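Local atomic coordinates of acetyltransferase (PDB entry 5XUN), a protein that acts as the acetyltransferase toxin of a type II toxin-antitoxin pair, probably transferring an acetyl group from acetyl-CoA to glycyl-tRNA(Gly). Residues R58-Y63 with A98-V103. The protein carries 1 engineered substitution. Sequence-based numbering, arbitrary orientation.
Sequences RLLGYY and AIDKSV. With ACO (acetyl coenzyme *a), chain E.
Tyr-62 and Ala-98 form the hydrogen-bonded pair of an antiparallel strand contact, where the beginning of strand 59-71 lies against the end of strand 88-99, next to the acetyl-CoA of this GNAT fold. Tyr-62 N gives its hydrogen to Ala-98 O at 2.9 Å, and Ala-98 N returns a bond to Tyr-62 O. Their side chains share a face of the sheet, and the ring's CE1 meets Ala-98 CB at 4.0 Å; the Tyr-62 hydroxyl goes on to bond Leu-28 O, tying the pair to helix 26-34. Gly-61 sits across from Ile-99; with no side chain there the backbones can approach, Gly-61 CA lying 3.0 Å from Ala-98 O. Leu-60 and Gly-61 both face Leu-50, a classic beta bulge in the pairing with strand 46-51. One more backbone bond, beyond the bridged residues, is nearly straight: Asp-100 N to Leu-60 O, 2.7 Å, 169° at the hydrogen. Past it the chain turns. Asp-100 OD2 accepts the Ser-102 N-H from above the carboxylate plane, which makes an Asx turn, and also the Ser-102 OG hydroxyl at 2.8 Å through its anti lone pair; chi1 of -178° swings the carboxylate away from its own N. OD1 takes the amide of Asp-22. Leu-60 lies against this turn, CD1 3.8 Å from Ser-102 OG. Three bonds probably stabilise the carboxylate as an anion and fix the turn. At Ala-98 and Ile-99 the strand end bonds strand 59-71 on one side, and on the other Ile-99 N binds the pantetheine carbonyl O9P at 2.9 Å.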
ATOM      1  N   ARG B  58      -5.303 -28.489   5.128  1.00 34.47           N
ATOM      2  CA  ARG B  58      -5.620 -28.439   3.717  1.00 28.83           C
ATOM      3  C   ARG B  58      -6.006 -27.019   3.341  1.00 40.30           C
ATOM      4  O   ARG B  58      -6.694 -26.330   4.097  1.00 30.83           O
ATOM      5  CB  ARG B  58      -6.751 -29.418   3.404  1.00 46.04           C
ATOM      6  CG  ARG B  58      -6.417 -30.838   3.854  1.00 41.60           C
ATOM      7  CD  ARG B  58      -7.587 -31.793   3.731  1.00 50.99           C
ATOM      8  NE  ARG B  58      -8.387 -31.539   2.539  1.00 53.60           N
ATOM      9  CZ  ARG B  58      -9.658 -31.155   2.572  1.00 54.21           C
ATOM     10  NH1 ARG B  58     -10.262 -30.975   3.740  1.00 35.25           N
ATOM     11  NH2 ARG B  58     -10.319 -30.944   1.441  1.00 42.78           N
ATOM     12  N   LEU B  59      -5.541 -26.576   2.180  1.00 30.07           N
ATOM     13  CA  LEU B  59      -5.843 -25.237   1.705  1.00 27.33           C
ATOM     14  C   LEU B  59      -7.113 -25.314   0.868  1.00 35.95           C
ATOM     15  O   LEU B  59      -7.166 -26.051  -0.122  1.00 29.93           O
ATOM     16  CB  LEU B  59      -4.666 -24.674   0.907  1.00 30.78           C
ATOM     17  CG  LEU B  59      -4.664 -23.198   0.514  1.00 24.46           C
ATOM     18  CD1 LEU B  59      -3.238 -22.663   0.551  1.00 24.68           C
ATOM     19  CD2 LEU B  59      -5.255 -22.997  -0.868  1.00 20.23           C
ATOM     20  N   LEU B  60      -8.145 -24.587   1.294  1.00 37.33           N
ATOM     21  CA  LEU B  60      -9.422 -24.560   0.601  1.00 25.81           C
ATOM     22  C   LEU B  60      -9.711 -23.228  -0.076  1.00 31.03           C
ATOM     23  O   LEU B  60     -10.720 -23.116  -0.786  1.00 30.65           O
ATOM     24  CB  LEU B  60     -10.561 -24.902   1.578  1.00 29.55           C
ATOM     25  CG  LEU B  60     -10.707 -26.356   2.054  1.00 37.62           C
ATOM     26  CD1 LEU B  60     -10.797 -27.309   0.871  1.00 37.37           C
ATOM     27  CD2 LEU B  60      -9.601 -26.787   3.008  1.00 36.66           C
ATOM     28  N   GLY B  61      -8.862 -22.226   0.120  1.00 31.24           N
ATOM     29  CA  GLY B  61      -9.000 -20.958  -0.568  1.00 24.46           C
ATOM     30  C   GLY B  61      -7.827 -20.065  -0.239  1.00 18.24           C
ATOM     31  O   GLY B  61      -7.083 -20.317   0.714  1.00 22.60           O
ATOM     32  N   TYR B  62      -7.662 -19.017  -1.043  1.00 18.63           N
ATOM     33  CA  TYR B  62      -6.557 -18.098  -0.806  1.00 18.98           C
ATOM     34  C   TYR B  62      -6.852 -16.762  -1.473  1.00 20.37           C
ATOM     35  O   TYR B  62      -7.724 -16.667  -2.343  1.00 17.50           O
ATOM     36  CB  TYR B  62      -5.234 -18.685  -1.317  1.00 25.79           C
ATOM     37  CG  TYR B  62      -5.035 -18.595  -2.820  1.00 16.59           C
ATOM     38  CD1 TYR B  62      -5.541 -19.574  -3.680  1.00 22.29           C
ATOM     39  CD2 TYR B  62      -4.316 -17.553  -3.374  1.00 11.77           C
ATOM     40  CE1 TYR B  62      -5.350 -19.484  -5.058  1.00 14.04           C
ATOM     41  CE2 TYR B  62      -4.121 -17.456  -4.720  1.00 19.16           C
ATOM     42  CZ  TYR B  62      -4.630 -18.424  -5.565  1.00 26.86           C
ATOM     43  OH  TYR B  62      -4.418 -18.297  -6.919  1.00 15.82           O
ATOM     44  N   TYR B  63      -6.105 -15.728  -1.062  1.00 16.35           N
ATOM     45  CA  TYR B  63      -6.160 -14.440  -1.751  1.00 19.52           C
ATOM     46  C   TYR B  63      -4.822 -13.719  -1.603  1.00 12.35           C
ATOM     47  O   TYR B  63      -4.020 -14.047  -0.727  1.00 18.01           O
ATOM     48  CB  TYR B  63      -7.325 -13.566  -1.247  1.00 13.68           C
ATOM     49  CG  TYR B  63      -7.182 -12.917   0.121  1.00 17.33           C
ATOM     50  CD1 TYR B  63      -6.436 -11.749   0.290  1.00 13.38           C
ATOM     51  CD2 TYR B  63      -7.830 -13.443   1.231  1.00 13.36           C
ATOM     52  CE1 TYR B  63      -6.331 -11.139   1.532  1.00 12.66           C
ATOM     53  CE2 TYR B  63      -7.728 -12.844   2.477  1.00 19.00           C
ATOM     54  CZ  TYR B  63      -6.979 -11.689   2.621  1.00 21.38           C
ATOM     55  OH  TYR B  63      -6.878 -11.086   3.854  1.00 20.00           O
ATOM     56  N   ALA B  98      -9.747 -17.045  -4.568  1.00 23.38           N
ATOM     57  CA  ALA B  98     -10.236 -18.320  -5.071  1.00 30.14           C
ATOM     58  C   ALA B  98     -10.632 -19.211  -3.906  1.00 29.09           C
ATOM     59  O   ALA B  98      -9.960 -19.232  -2.873  1.00 29.37           O
ATOM     60  CB  ALA B  98      -9.185 -19.027  -5.940  1.00 30.75           C
ATOM     61  N   ILE B  99     -11.734 -19.935  -4.087  1.00 33.07           N
ATOM     62  CA  ILE B  99     -12.236 -20.922  -3.138  1.00 33.99           C
ATOM     63  C   ILE B  99     -12.292 -22.267  -3.849  1.00 25.62           C
ATOM     64  O   ILE B  99     -12.677 -22.337  -5.019  1.00 25.41           O
ATOM     65  CB  ILE B  99     -13.630 -20.531  -2.597  1.00 30.56           C
ATOM     66  CG1 ILE B  99     -13.571 -19.212  -1.829  1.00 30.04           C
ATOM     67  CG2 ILE B  99     -14.197 -21.629  -1.713  1.00 26.62           C
ATOM     68  CD1 ILE B  99     -12.959 -19.343  -0.448  1.00 20.75           C
ATOM     69  N   ASP B 100     -11.893 -23.329  -3.155  1.00 30.69           N
ATOM     70  CA  ASP B 100     -11.941 -24.657  -3.755  1.00 38.98           C
ATOM     71  C   ASP B 100     -13.379 -25.109  -4.004  1.00 35.15           C
ATOM     72  O   ASP B 100     -14.276 -24.849  -3.197  1.00 36.62           O
ATOM     73  CB  ASP B 100     -11.225 -25.676  -2.873  1.00 35.30           C
ATOM     74  CG  ASP B 100     -11.216 -27.062  -3.493  1.00 44.73           C
ATOM     75  OD1 ASP B 100     -10.474 -27.258  -4.482  1.00 36.83           O
ATOM     76  OD2 ASP B 100     -11.947 -27.948  -2.999  1.00 44.65           O
ATOM     77  N   LYS B 101     -13.585 -25.805  -5.133  1.00 40.50           N
ATOM     78  CA  LYS B 101     -14.919 -26.252  -5.539  1.00 32.26           C
ATOM     79  C   LYS B 101     -15.623 -27.028  -4.434  1.00 26.88           C
ATOM     80  O   LYS B 101     -16.838 -26.892  -4.247  1.00 33.48           O
ATOM     81  CB  LYS B 101     -14.826 -27.139  -6.782  1.00 39.84           C
ATOM     82  CG  LYS B 101     -14.567 -26.453  -8.110  1.00 28.42           C
ATOM     83  CD  LYS B 101     -14.475 -27.531  -9.201  1.00 38.77           C
ATOM     84  CE  LYS B 101     -14.440 -26.957 -10.610  1.00 53.29           C
ATOM     85  NZ  LYS B 101     -15.780 -26.481 -11.066  1.00 62.82           N
ATOM     86  N   SER B 102     -14.874 -27.841  -3.685  1.00 39.59           N
ATOM     87  CA  SER B 102     -15.485 -28.659  -2.643  1.00 35.12           C
ATOM     88  C   SER B 102     -16.213 -27.825  -1.605  1.00 44.37           C
ATOM     89  O   SER B 102     -17.031 -28.367  -0.854  1.00 43.35           O
ATOM     90  CB  SER B 102     -14.427 -29.510  -1.938  1.00 45.67           C
ATOM     91  OG  SER B 102     -13.751 -28.754  -0.946  1.00 46.75           O
ATOM     92  N   VAL B 103     -15.908 -26.534  -1.511  1.00 38.21           N
ATOM     93  CA  VAL B 103     -16.450 -25.739  -0.422  1.00 31.16           C
ATOM     94  C   VAL B 103     -17.031 -24.411  -0.918  1.00 29.40           C
ATOM     95  O   VAL B 103     -17.364 -23.531  -0.117  1.00 40.55           O
ATOM     96  CB  VAL B 103     -15.359 -25.563   0.663  1.00 36.44           C
ATOM     97  CG1 VAL B 103     -14.393 -24.440   0.347  1.00 28.89           C
ATOM     98  CG2 VAL B 103     -15.962 -25.402   2.034  1.00 45.85           C
TER
HETATM   99  N1A ACO E 201     -23.273 -16.292   3.698  1.00 59.17           N
HETATM  100  C2A ACO E 201     -23.285 -15.847   2.423  1.00 61.60           C
HETATM  101  N3A ACO E 201     -23.648 -16.597   1.363  1.00 64.79           N
HETATM  102  C4A ACO E 201     -24.036 -17.889   1.526  1.00 67.89           C
HETATM  103  C5A ACO E 201     -24.046 -18.445   2.894  1.00 68.91           C
HETATM  104  C6A ACO E 201     -23.633 -17.558   4.007  1.00 68.82           C
HETATM  105  N6A ACO E 201     -23.623 -18.011   5.285  1.00 60.87           N
HETATM  106  N7A ACO E 201     -24.458 -19.719   2.798  1.00 59.60           N
HETATM  107  C8A ACO E 201     -24.684 -19.957   1.488  1.00 60.87           C
HETATM  108  N9A ACO E 201     -24.456 -18.876   0.722  1.00 76.24           N
HETATM  109  C1B ACO E 201     -24.606 -18.863  -0.764  1.00 79.35           C
HETATM  110  C2B ACO E 201     -25.579 -17.820  -1.300  1.00 76.49           C
HETATM  111  O2B ACO E 201     -26.838 -18.426  -1.629  1.00 46.51           O
HETATM  112  C3B ACO E 201     -24.901 -17.269  -2.541  1.00 78.00           C
HETATM  113  O3B ACO E 201     -25.368 -17.969  -3.693  1.00 92.95           O
HETATM  114  P3B ACO E 201     -25.544 -17.252  -5.127  1.00 89.81           P
HETATM  115  O7A ACO E 201     -26.886 -16.564  -5.038  1.00 86.23           O
HETATM  116  O8A ACO E 201     -24.374 -16.301  -5.218  1.00 82.46           O
HETATM  117  O9A ACO E 201     -25.485 -18.399  -6.110  1.00 73.63           O
HETATM  118  C4B ACO E 201     -23.427 -17.610  -2.370  1.00 77.83           C
HETATM  119  O4B ACO E 201     -23.326 -18.610  -1.354  1.00 63.97           O
HETATM  120  C5B ACO E 201     -22.555 -16.424  -1.967  1.00 78.83           C
HETATM  121  O5B ACO E 201     -21.266 -16.602  -2.550  1.00 62.69           O
HETATM  122  P1A ACO E 201     -20.042 -17.261  -1.733  1.00 44.33           P
HETATM  123  O1A ACO E 201     -20.429 -18.649  -1.291  1.00 42.85           O
HETATM  124  O2A ACO E 201     -19.513 -16.284  -0.717  1.00 44.57           O
HETATM  125  O3A ACO E 201     -18.968 -17.358  -2.916  1.00 49.46           O
HETATM  126  P2A ACO E 201     -18.091 -18.676  -3.187  1.00 37.68           P
HETATM  127  O4A ACO E 201     -17.688 -19.308  -1.881  1.00 32.17           O
HETATM  128  O5A ACO E 201     -18.764 -19.509  -4.251  1.00 53.43           O
HETATM  129  O6A ACO E 201     -16.804 -17.963  -3.835  1.00 43.11           O
HETATM  130  CBP ACO E 201     -15.660 -17.256  -5.786  1.00 35.44           C
HETATM  131  CCP ACO E 201     -16.966 -17.182  -5.017  1.00 32.03           C
HETATM  132  CDP ACO E 201     -14.493 -16.956  -4.856  1.00 34.28           C
HETATM  133  CEP ACO E 201     -15.688 -16.261  -6.937  1.00 31.72           C
HETATM  134  CAP ACO E 201     -15.603 -18.682  -6.323  1.00 36.97           C
HETATM  135  OAP ACO E 201     -16.690 -18.851  -7.242  1.00 37.48           O
HETATM  136  C9P ACO E 201     -14.320 -18.981  -7.037  1.00 28.52           C
HETATM  137  O9P ACO E 201     -13.324 -19.346  -6.428  1.00 36.55           O
HETATM  138  N8P ACO E 201     -14.368 -18.841  -8.353  1.00 35.14           N
HETATM  139  C7P ACO E 201     -13.351 -19.384  -9.225  1.00 33.16           C
HETATM  140  C6P ACO E 201     -12.120 -18.490  -9.280  1.00 35.39           C
HETATM  141  C5P ACO E 201     -12.570 -17.058  -9.414  1.00 41.55           C
HETATM  142  O5P ACO E 201     -13.177 -16.687 -10.406  1.00 31.52           O
HETATM  143  N4P ACO E 201     -12.267 -16.264  -8.389  1.00 32.93           N
HETATM  144  C3P ACO E 201     -12.726 -14.892  -8.325  1.00 28.47           C
HETATM  145  C2P ACO E 201     -11.936 -13.969  -9.239  1.00 35.06           C
HETATM  146  S1P ACO E 201     -10.853 -12.999  -8.245  1.00 55.04           S
HETATM  147  C   ACO E 201     -10.643 -11.763  -9.323  1.00 28.54           C
HETATM  148  O   ACO E 201     -11.417 -11.704 -10.260  1.00 25.69           O
HETATM  149  CH3 ACO E 201      -9.522 -10.786  -9.105  1.00 27.18           C